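Local coordinates for protein acetyltransferase (Klebsiella pneumoniae, PDB 5XUN) that probably transfers the acetyl group of acetyl-CoA to glycyl-tRNA(Gly), acting as the GNAT-family toxin KacT of a type II toxin-antitoxin system, at residues V134-N138 / E139-A143; L97-D100 / K101-G105; K82-Y86 / Q87-S91. The protein carries 1 engineered substitution. All blocks are in the same frame, centred on the assembly; numbering follows the deposited sequence.

The three contacts are local turns at strand ends of one GNAT domain, and along the chain they follow the order contact 3, contact 2, contact 1. Contacts 3 and 2 sit at the two ends of strand 88-99, with centres about 35 Å apart on opposite sides of the chain's centre. Contact 1 leaves the neighbouring parallel strand 131-135; its centre lies about 15 Å from that of contact 2 and about 24 Å from that of contact 3. Contacts 1 and 2 do not touch, yet both bind acetyl-CoA, at the thioester and along the pantetheine to the pyrophosphate. Contact 3 instead faces the second subunit.

Contact 1: V134-N138 / E139-A143; sequences VEALN and EKAKA. With ACO (acetyl coenzyme *a), chain E.
Asn138 and Lys142 are joined by the first helical backbone bond of helix 139-147: Lys142 N donates to Asn138 O at 2.9 Å, with the donor in the carbonyl plane. Just before it, strand 131-135 ends at Glu135, and residues 136-138 turn the chain so that the CA atoms of Ala136 and Lys142 come within 5.0 Å. Asn138 is the N-cap residue, and its side chain closes the helix start. Its CG lies between the backbone N and the carbonyl carbon (chi1 51°), which carries the amide forward over the first turn, where Asn138 OD1 accepts the capping bond from Ala141 N at 2.9 Å. That bond is nearly straight at hydrogen (162°) and runs close to the line of the side-chain C=O. The other branch of the amide, ND2, makes a weak hydrogen bond to Glu25 OE1.

This passage from strand to helix is part of the GNAT fold, in which the splayed end of the strand meets the acyl group of the cofactor. Leu137 N donates to the thioester carbonyl O of acetyl-CoA at 2.8 Å, with a bent N-H...O angle of 135°; such a bond would be expected to polarise the carbonyl. At the acetyl methyl CH3, Val134 CG2 packs at 3.6 Å and Glu135 O approaches to 3.1 Å. Beyond the sulfur, Ala141 CB rests against C2P of the cofactor's pantetheine arm at 3.7 Å.

On the other flank of the turn, Ala136 CB sits against the CA and CB of Lys142, 3.6 Å from each. Extended beyond CG, the Lys142 chain carries NZ away from this apolar patch to a polar cluster, where it is hydrogen-bonded to Ser158 O, Glu156 O and Gln152 OE1.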
loop_
_atom_site.group_PDB
_atom_site.type_symbol
_atom_site.label_atom_id
_atom_site.label_comp_id
_atom_site.label_asym_id
_atom_site.label_seq_id
_atom_site.Cartn_x
_atom_site.Cartn_y
_atom_site.Cartn_z
ATOM N N VAL B 134 11.925 5.313 1.814
ATOM C CA VAL B 134 12.144 6.165 2.980
ATOM C C VAL B 134 12.951 7.384 2.559
ATOM O O VAL B 134 13.888 7.286 1.761
ATOM C CB VAL B 134 12.822 5.385 4.129
ATOM C CG1 VAL B 134 14.222 4.935 3.745
ATOM C CG2 VAL B 134 12.838 6.214 5.399
ATOM N N GLU B 135 12.561 8.543 3.086
ATOM C CA GLU B 135 13.327 9.770 2.926
ATOM C C GLU B 135 14.103 10.001 4.213
ATOM O O GLU B 135 13.512 10.287 5.257
ATOM C CB GLU B 135 12.413 10.951 2.621
ATOM C CG GLU B 135 13.099 12.294 2.753
ATOM C CD GLU B 135 12.417 13.366 1.936
ATOM O OE1 GLU B 135 13.130 14.193 1.334
ATOM O OE2 GLU B 135 11.170 13.353 1.860
ATOM N N ALA B 136 15.424 9.875 4.140
ATOM C CA ALA B 136 16.245 10.072 5.324
ATOM C C ALA B 136 16.159 11.528 5.758
ATOM O O ALA B 136 16.309 12.441 4.938
ATOM C CB ALA B 136 17.691 9.680 5.038
ATOM N N LEU B 137 15.903 11.738 7.051
ATOM C CA LEU B 137 15.670 13.085 7.560
ATOM C C LEU B 137 16.952 13.906 7.578
ATOM O O LEU B 137 16.909 15.131 7.418
ATOM C CB LEU B 137 15.071 13.006 8.961
ATOM C CG LEU B 137 14.159 14.153 9.386
ATOM C CD1 LEU B 137 12.811 14.038 8.681
ATOM C CD2 LEU B 137 13.995 14.153 10.896
ATOM N N ASN B 138 18.090 13.249 7.769
ATOM C CA ASN B 138 19.392 13.899 7.819
ATOM C C ASN B 138 20.450 12.837 7.555
ATOM O O ASN B 138 20.139 11.656 7.371
ATOM C CB ASN B 138 19.609 14.612 9.154
ATOM C CG ASN B 138 19.341 13.718 10.348
ATOM O OD1 ASN B 138 19.763 12.561 10.393
ATOM N ND2 ASN B 138 18.645 14.265 11.338
ATOM N N GLU B 139 21.713 13.265 7.563
ATOM C CA GLU B 139 22.798 12.355 7.213
ATOM C C GLU B 139 22.953 11.234 8.227
ATOM O O GLU B 139 23.335 10.117 7.857
ATOM C CB GLU B 139 24.105 13.133 7.074
ATOM C CG GLU B 139 24.231 13.861 5.751
ATOM C CD GLU B 139 24.413 12.908 4.585
ATOM O OE1 GLU B 139 25.003 11.822 4.788
ATOM O OE2 GLU B 139 23.963 13.241 3.467
ATOM N N LYS B 140 22.656 11.516 9.494
ATOM C CA LYS B 140 22.737 10.519 10.566
ATOM C C LYS B 140 21.735 9.386 10.341
ATOM O O LYS B 140 22.066 8.212 10.505
ATOM C CB LYS B 140 22.495 11.174 11.928
ATOM C CG LYS B 140 23.178 10.467 13.086
ATOM C CD LYS B 140 22.247 10.333 14.279
ATOM C CE LYS B 140 22.957 9.705 15.467
ATOM N NZ LYS B 140 22.664 8.250 15.584
ATOM N N ALA B 141 20.510 9.759 9.963
ATOM C CA ALA B 141 19.485 8.772 9.638
ATOM C C ALA B 141 19.840 8.018 8.363
ATOM O O ALA B 141 19.631 6.802 8.269
ATOM C CB ALA B 141 18.126 9.457 9.500
ATOM N N LYS B 142 20.405 8.719 7.380
ATOM C CA LYS B 142 20.768 8.083 6.119
ATOM C C LYS B 142 21.807 6.992 6.333
ATOM O O LYS B 142 21.668 5.878 5.816
ATOM C CB LYS B 142 21.289 9.131 5.141
ATOM C CG LYS B 142 21.835 8.545 3.871
ATOM C CD LYS B 142 22.102 9.626 2.857
ATOM C CE LYS B 142 22.817 9.056 1.657
ATOM N NZ LYS B 142 22.925 10.070 0.591
ATOM N N ALA B 143 22.854 7.290 7.105
ATOM C CA ALA B 143 23.860 6.274 7.393
ATOM C C ALA B 143 23.243 5.097 8.133
ATOM O O ALA B 143 23.629 3.943 7.916
ATOM C CB ALA B 143 25.006 6.887 8.201
HETATM N N1A ACO E . 21.908 -4.816 17.820
HETATM C C2A ACO E . 22.271 -3.816 16.989
HETATM N N3A ACO E . 22.961 -2.724 17.376
HETATM C C4A ACO E . 23.343 -2.565 18.670
HETATM C C5A ACO E . 22.980 -3.621 19.637
HETATM C C6A ACO E . 22.221 -4.790 19.135
HETATM N N6A ACO E . 21.860 -5.792 19.975
HETATM N N7A ACO E . 23.460 -3.242 20.832
HETATM C C8A ACO E . 24.069 -2.050 20.647
HETATM N N9A ACO E . 24.024 -1.644 19.367
HETATM C C1B ACO E . 24.600 -0.353 18.883
HETATM C C2B ACO E . 25.638 -0.491 17.776
HETATM O O2B ACO E . 26.965 -0.363 18.309
HETATM C C3B ACO E . 25.327 0.646 16.819
HETATM O O3B ACO E . 26.140 1.774 17.134
HETATM P P3B ACO E . 26.694 2.784 16.004
HETATM O O7A ACO E . 27.918 2.092 15.454
HETATM O O8A ACO E . 25.558 2.898 15.014
HETATM O O9A ACO E . 26.976 4.057 16.769
HETATM C C4B ACO E . 23.884 1.030 17.119
HETATM O O4B ACO E . 23.537 0.468 18.386
HETATM C C5B ACO E . 22.879 0.537 16.082
HETATM O O5B ACO E . 21.825 1.494 15.994
HETATM P P1A ACO E . 20.448 1.326 16.816
HETATM O O1A ACO E . 20.752 1.264 18.290
HETATM O O2A ACO E . 19.601 0.248 16.192
HETATM O O3A ACO E . 19.770 2.735 16.470
HETATM P P2A ACO E . 19.072 3.659 17.582
HETATM O O4A ACO E . 18.336 2.804 18.579
HETATM O O5A ACO E . 20.063 4.692 18.062
HETATM O O6A ACO E . 17.998 4.385 16.631
HETATM C CBP ACO E . 17.441 6.247 15.274
HETATM C CCP ACO E . 18.462 5.151 15.521
HETATM C CDP ACO E . 16.041 5.650 15.228
HETATM C CEP ACO E . 17.757 6.953 13.964
HETATM C CAP ACO E . 17.609 7.207 16.445
HETATM O OAP ACO E . 18.923 7.774 16.367
HETATM C C9P ACO E . 16.604 8.319 16.431
HETATM O O9P ACO E . 15.491 8.177 16.919
HETATM N N8P ACO E . 17.027 9.446 15.877
HETATM C C7P ACO E . 16.334 10.702 16.055
HETATM C C6P ACO E . 15.133 10.820 15.127
HETATM C C5P ACO E . 15.536 10.346 13.755
HETATM O O5P ACO E . 16.388 10.944 13.116
HETATM N N4P ACO E . 14.912 9.255 13.318
HETATM C C3P ACO E . 15.268 8.620 12.066
HETATM C C2P ACO E . 14.737 9.375 10.858
HETATM S S1P ACO E . 13.368 8.480 10.204
HETATM C C ACO E . 13.425 9.112 8.677
HETATM O O ACO E . 14.434 9.712 8.360
HETATM C CH3 ACO E . 12.246 8.925 7.765
#

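Contact 2: L97-D100 / K101-G105; sequences LAID and KSVQG. With ACO (acetyl coenzyme *a), chain E.
Asp100 OD2 accepts two hydrogen bonds from Ser102. Ser102 OG lies 2.8 Å from Asp100 OD2, on the anti lone pair of that oxygen, and Ser102 N reaches Asp100 OD2 at 3.0 Å from well above the carboxylate plane. With CG anti to the backbone N (chi1 -178°), the carboxylate is laid over the start of the following 3-10 segment, and its other oxygen, OD1, accepts from Asp22 N, so both oxygens are bonded. The backbone adds Val103 N to Asp100 O at 2.9 Å, and the side-chain amide supplies a further bond: Gln104 NE2 donates to Ile99 O at 2.7 Å, almost straight (173°). Ile99 O lies in the Gln104 amide plane, whereas the donor stands above the Ile99 carbonyl plane. A second bond from NE2, to Cys23 O, helps fix the rotation of this amide.

Strand 88-99 and the loop leading to helix 108-126 form the pantetheine and pyrophosphate site of the GNAT fold. The strand treats the cofactor almost as another strand: Leu97 O accepts from N4P of acetyl-CoA, and Ile99 N donates to its O9P at 2.9 Å. Gly105 N then reaches O5A of the cofactor's pyrophosphate at 3.1 Å, and the backbone N atoms of Gly107 and Gly109 also form hydrogen bonds to the cofactor.

Apolar contact accompanies the polar one. Ile99 CG2 presses on Val103 CG1 at 3.5 Å, tighter than usual for two carbons, and both side chains also touch Trp108 of helix 108-126.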
loop_
_atom_site.group_PDB
_atom_site.type_symbol
_atom_site.label_atom_id
_atom_site.label_comp_id
_atom_site.label_asym_id
_atom_site.label_seq_id
_atom_site.Cartn_x
_atom_site.Cartn_y
_atom_site.Cartn_z
ATOM N N LEU B 97 10.370 7.329 11.888
ATOM C CA LEU B 97 10.867 6.341 12.830
ATOM C C LEU B 97 11.672 7.090 13.881
ATOM O O LEU B 97 12.492 7.943 13.533
ATOM C CB LEU B 97 11.737 5.293 12.130
ATOM C CG LEU B 97 12.523 4.394 13.085
ATOM C CD1 LEU B 97 11.629 3.285 13.556
ATOM C CD2 LEU B 97 13.784 3.840 12.439
ATOM N N ALA B 98 11.427 6.796 15.155
ATOM C CA ALA B 98 12.099 7.519 16.223
ATOM C C ALA B 98 12.178 6.643 17.461
ATOM O O ALA B 98 11.236 5.914 17.779
ATOM C CB ALA B 98 11.380 8.836 16.556
ATOM N N ILE B 99 13.318 6.721 18.146
ATOM C CA ILE B 99 13.566 6.039 19.411
ATOM C C ILE B 99 13.888 7.098 20.456
ATOM O O ILE B 99 14.600 8.063 20.166
ATOM C CB ILE B 99 14.722 5.022 19.290
ATOM C CG1 ILE B 99 14.381 3.921 18.287
ATOM C CG2 ILE B 99 15.057 4.415 20.642
ATOM C CD1 ILE B 99 13.400 2.897 18.824
ATOM N N ASP B 100 13.353 6.932 21.663
ATOM C CA ASP B 100 13.635 7.888 22.727
ATOM C C ASP B 100 15.103 7.841 23.150
ATOM O O ASP B 100 15.712 6.770 23.211
ATOM C CB ASP B 100 12.741 7.630 23.937
ATOM C CG ASP B 100 12.976 8.639 25.046
ATOM O OD1 ASP B 100 12.564 9.809 24.874
ATOM O OD2 ASP B 100 13.571 8.269 26.082
ATOM N N LYS B 101 15.660 9.023 23.455
ATOM C CA LYS B 101 17.074 9.146 23.817
ATOM C C LYS B 101 17.460 8.198 24.944
ATOM O O LYS B 101 18.560 7.633 24.940
ATOM C CB LYS B 101 17.387 10.580 24.251
ATOM C CG LYS B 101 17.495 11.629 23.161
ATOM C CD LYS B 101 17.774 12.987 23.823
ATOM C CE LYS B 101 18.125 14.081 22.825
ATOM N NZ LYS B 101 19.517 13.949 22.299
ATOM N N SER B 102 16.564 8.003 25.914
ATOM C CA SER B 102 16.881 7.152 27.055
ATOM C C SER B 102 17.236 5.735 26.640
ATOM O O SER B 102 17.824 4.997 27.437
ATOM C CB SER B 102 15.704 7.098 28.031
ATOM O OG SER B 102 14.735 6.157 27.600
ATOM N N VAL B 103 16.859 5.323 25.433
ATOM C CA VAL B 103 17.022 3.927 25.062
ATOM C C VAL B 103 17.661 3.776 23.678
ATOM O O VAL B 103 17.706 2.674 23.122
ATOM C CB VAL B 103 15.656 3.209 25.187
ATOM C CG1 VAL B 103 14.773 3.411 23.973
ATOM C CG2 VAL B 103 15.825 1.748 25.509
ATOM N N GLN B 104 18.232 4.855 23.146
ATOM C CA GLN B 104 18.963 4.777 21.884
ATOM C C GLN B 104 20.307 4.059 22.039
ATOM O O GLN B 104 20.831 3.879 23.143
ATOM C CB GLN B 104 19.210 6.170 21.313
ATOM C CG GLN B 104 17.950 6.878 20.898
ATOM C CD GLN B 104 18.227 8.202 20.244
ATOM O OE1 GLN B 104 19.381 8.597 20.079
ATOM N NE2 GLN B 104 17.168 8.913 19.883
ATOM N N GLY B 105 20.858 3.639 20.895
ATOM C CA GLY B 105 22.154 2.980 20.831
ATOM C C GLY B 105 22.206 1.554 21.327
ATOM O O GLY B 105 23.294 1.057 21.635
HETATM N N1A ACO E . 21.908 -4.816 17.820
HETATM C C2A ACO E . 22.271 -3.816 16.989
HETATM N N3A ACO E . 22.961 -2.724 17.376
HETATM C C4A ACO E . 23.343 -2.565 18.670
HETATM C C5A ACO E . 22.980 -3.621 19.637
HETATM C C6A ACO E . 22.221 -4.790 19.135
HETATM N N6A ACO E . 21.860 -5.792 19.975
HETATM N N7A ACO E . 23.460 -3.242 20.832
HETATM C C8A ACO E . 24.069 -2.050 20.647
HETATM N N9A ACO E . 24.024 -1.644 19.367
HETATM C C1B ACO E . 24.600 -0.353 18.883
HETATM C C2B ACO E . 25.638 -0.491 17.776
HETATM O O2B ACO E . 26.965 -0.363 18.309
HETATM C C3B ACO E . 25.327 0.646 16.819
HETATM O O3B ACO E . 26.140 1.774 17.134
HETATM P P3B ACO E . 26.694 2.784 16.004
HETATM O O7A ACO E . 27.918 2.092 15.454
HETATM O O8A ACO E . 25.558 2.898 15.014
HETATM O O9A ACO E . 26.976 4.057 16.769
HETATM C C4B ACO E . 23.884 1.030 17.119
HETATM O O4B ACO E . 23.537 0.468 18.386
HETATM C C5B ACO E . 22.879 0.537 16.082
HETATM O O5B ACO E . 21.825 1.494 15.994
HETATM P P1A ACO E . 20.448 1.326 16.816
HETATM O O1A ACO E . 20.752 1.264 18.290
HETATM O O2A ACO E . 19.601 0.248 16.192
HETATM O O3A ACO E . 19.770 2.735 16.470
HETATM P P2A ACO E . 19.072 3.659 17.582
HETATM O O4A ACO E . 18.336 2.804 18.579
HETATM O O5A ACO E . 20.063 4.692 18.062
HETATM O O6A ACO E . 17.998 4.385 16.631
HETATM C CBP ACO E . 17.441 6.247 15.274
HETATM C CCP ACO E . 18.462 5.151 15.521
HETATM C CDP ACO E . 16.041 5.650 15.228
HETATM C CEP ACO E . 17.757 6.953 13.964
HETATM C CAP ACO E . 17.609 7.207 16.445
HETATM O OAP ACO E . 18.923 7.774 16.367
HETATM C C9P ACO E . 16.604 8.319 16.431
HETATM O O9P ACO E . 15.491 8.177 16.919
HETATM N N8P ACO E . 17.027 9.446 15.877
HETATM C C7P ACO E . 16.334 10.702 16.055
HETATM C C6P ACO E . 15.133 10.820 15.127
HETATM C C5P ACO E . 15.536 10.346 13.755
HETATM O O5P ACO E . 16.388 10.944 13.116
HETATM N N4P ACO E . 14.912 9.255 13.318
HETATM C C3P ACO E . 15.268 8.620 12.066
HETATM C C2P ACO E . 14.737 9.375 10.858
HETATM S S1P ACO E . 13.368 8.480 10.204
HETATM C C ACO E . 13.425 9.112 8.677
HETATM O O ACO E . 14.434 9.712 8.360
HETATM C CH3 ACO E . 12.246 8.925 7.765
#

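Contact 3: K82-Y86 / Q87-S91; sequences KKIPY and QNAPS
Gln87 N lies obliquely to the ring of Tyr86. The ring itself leads away from residues 87-91: with CG anti to the carbonyl carbon (chi1 -41°), it is directed toward the second subunit, where it packs on Phe31 of that chain. Its OH is hydrogen-bonded to Gln39 OE1 of the second subunit and, weakly, to Arg96 NH2 of the same subunit.

Within the turn, contact is carried by Ile84. The branch anti to its backbone N does the touching: Ile84 CG2 meets the carbonyl Asn88 O at 3.9 Å and Ala89 CB at 4.1 Å. The contact lies where the chain leaving helix 78-83 enters strand 88-99. Ile84 O accepts from Arg72 NH1, and Ala89 is joined to Phe70 of strand 59-71 by backbone hydrogen bonding.

Because the packing of Ile84 CG2 on Ala89 and on the Asn88 carbonyl O is at ordinary van der Waals distances, it has little directional character. Directional bonding comes instead from strand pairing, from the bond between Ile84 O and Arg72 NH1, and from the Tyr86 hydroxyl, which ties this end of the sheet to the other subunit of the dimer.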
loop_
_atom_site.group_PDB
_atom_site.type_symbol
_atom_site.label_atom_id
_atom_site.label_comp_id
_atom_site.label_asym_id
_atom_site.label_seq_id
_atom_site.Cartn_x
_atom_site.Cartn_y
_atom_site.Cartn_z
ATOM N N LYS B 82 13.547 -1.578 -16.317
ATOM C CA LYS B 82 12.887 -2.213 -17.453
ATOM C C LYS B 82 11.790 -3.175 -17.018
ATOM O O LYS B 82 10.876 -3.452 -17.801
ATOM C CB LYS B 82 13.913 -2.950 -18.321
ATOM C CG LYS B 82 14.906 -2.040 -19.025
ATOM C CD LYS B 82 15.475 -2.727 -20.248
ATOM C CE LYS B 82 16.536 -1.880 -20.925
ATOM N NZ LYS B 82 17.221 -2.644 -22.013
ATOM N N LYS B 83 11.864 -3.694 -15.792
ATOM C CA LYS B 83 10.809 -4.551 -15.265
ATOM C C LYS B 83 9.594 -3.763 -14.789
ATOM O O LYS B 83 8.529 -4.362 -14.598
ATOM C CB LYS B 83 11.348 -5.410 -14.117
ATOM N N ILE B 84 9.722 -2.450 -14.603
ATOM C CA ILE B 84 8.603 -1.613 -14.173
ATOM C C ILE B 84 7.994 -0.962 -15.408
ATOM O O ILE B 84 8.529 0.043 -15.892
ATOM C CB ILE B 84 9.049 -0.506 -13.203
ATOM C CG1 ILE B 84 10.034 -1.010 -12.138
ATOM C CG2 ILE B 84 7.826 0.115 -12.539
ATOM C CD1 ILE B 84 9.506 -2.012 -11.194
ATOM N N PRO B 85 6.867 -1.448 -15.929
ATOM C CA PRO B 85 6.356 -0.944 -17.206
ATOM C C PRO B 85 5.544 0.337 -17.097
ATOM O O PRO B 85 4.860 0.697 -18.059
ATOM C CB PRO B 85 5.478 -2.100 -17.706
ATOM C CG PRO B 85 5.205 -2.960 -16.506
ATOM C CD PRO B 85 5.949 -2.422 -15.323
ATOM N N TYR B 86 5.599 1.025 -15.962
ATOM C CA TYR B 86 4.804 2.215 -15.714
ATOM C C TYR B 86 5.710 3.299 -15.154
ATOM O O TYR B 86 6.869 3.054 -14.809
ATOM C CB TYR B 86 3.660 1.945 -14.727
ATOM C CG TYR B 86 2.939 0.629 -14.919
ATOM C CD1 TYR B 86 1.921 0.502 -15.855
ATOM C CD2 TYR B 86 3.261 -0.475 -14.149
ATOM C CE1 TYR B 86 1.252 -0.697 -16.025
ATOM C CE2 TYR B 86 2.601 -1.679 -14.311
ATOM C CZ TYR B 86 1.598 -1.785 -15.250
ATOM O OH TYR B 86 0.937 -2.983 -15.408
ATOM N N GLN B 87 5.151 4.505 -15.031
ATOM C CA GLN B 87 5.945 5.641 -14.576
ATOM C C GLN B 87 6.403 5.476 -13.135
ATOM O O GLN B 87 7.515 5.887 -12.781
ATOM C CB GLN B 87 5.132 6.928 -14.700
ATOM C CG GLN B 87 5.950 8.190 -14.485
ATOM C CD GLN B 87 5.111 9.447 -14.585
ATOM O OE1 GLN B 87 4.856 9.953 -15.675
ATOM N NE2 GLN B 87 4.658 9.948 -13.438
ATOM N N ASN B 88 5.571 4.868 -12.295
ATOM C CA ASN B 88 5.855 4.734 -10.876
ATOM C C ASN B 88 5.879 3.272 -10.461
ATOM O O ASN B 88 5.119 2.446 -10.975
ATOM C CB ASN B 88 4.814 5.482 -10.035
ATOM C CG ASN B 88 4.797 6.963 -10.325
ATOM O OD1 ASN B 88 5.794 7.659 -10.132
ATOM N ND2 ASN B 88 3.670 7.452 -10.820
ATOM N N ALA B 89 6.705 2.987 -9.579
ATOM C CA ALA B 89 6.718 1.697 -8.911
ATOM C C ALA B 89 5.929 1.787 -7.609
ATOM O O ALA B 89 6.078 2.757 -6.864
ATOM C CB ALA B 89 8.148 1.260 -8.604
ATOM N N PRO B 90 5.101 0.789 -7.302
ATOM C CA PRO B 90 4.324 0.840 -6.063
ATOM C C PRO B 90 5.226 0.591 -4.869
ATOM O O PRO B 90 6.243 -0.104 -4.967
ATOM C CB PRO B 90 3.304 -0.291 -6.234
ATOM C CG PRO B 90 4.025 -1.303 -7.112
ATOM C CD PRO B 90 4.932 -0.488 -8.021
ATOM N N SER B 91 4.857 1.189 -3.738
ATOM C CA SER B 91 5.693 1.091 -2.551
ATOM C C SER B 91 4.861 1.314 -1.296
ATOM O O SER B 91 3.667 1.629 -1.351
ATOM C CB SER B 91 6.843 2.104 -2.609
ATOM O OG SER B 91 6.335 3.420 -2.777
#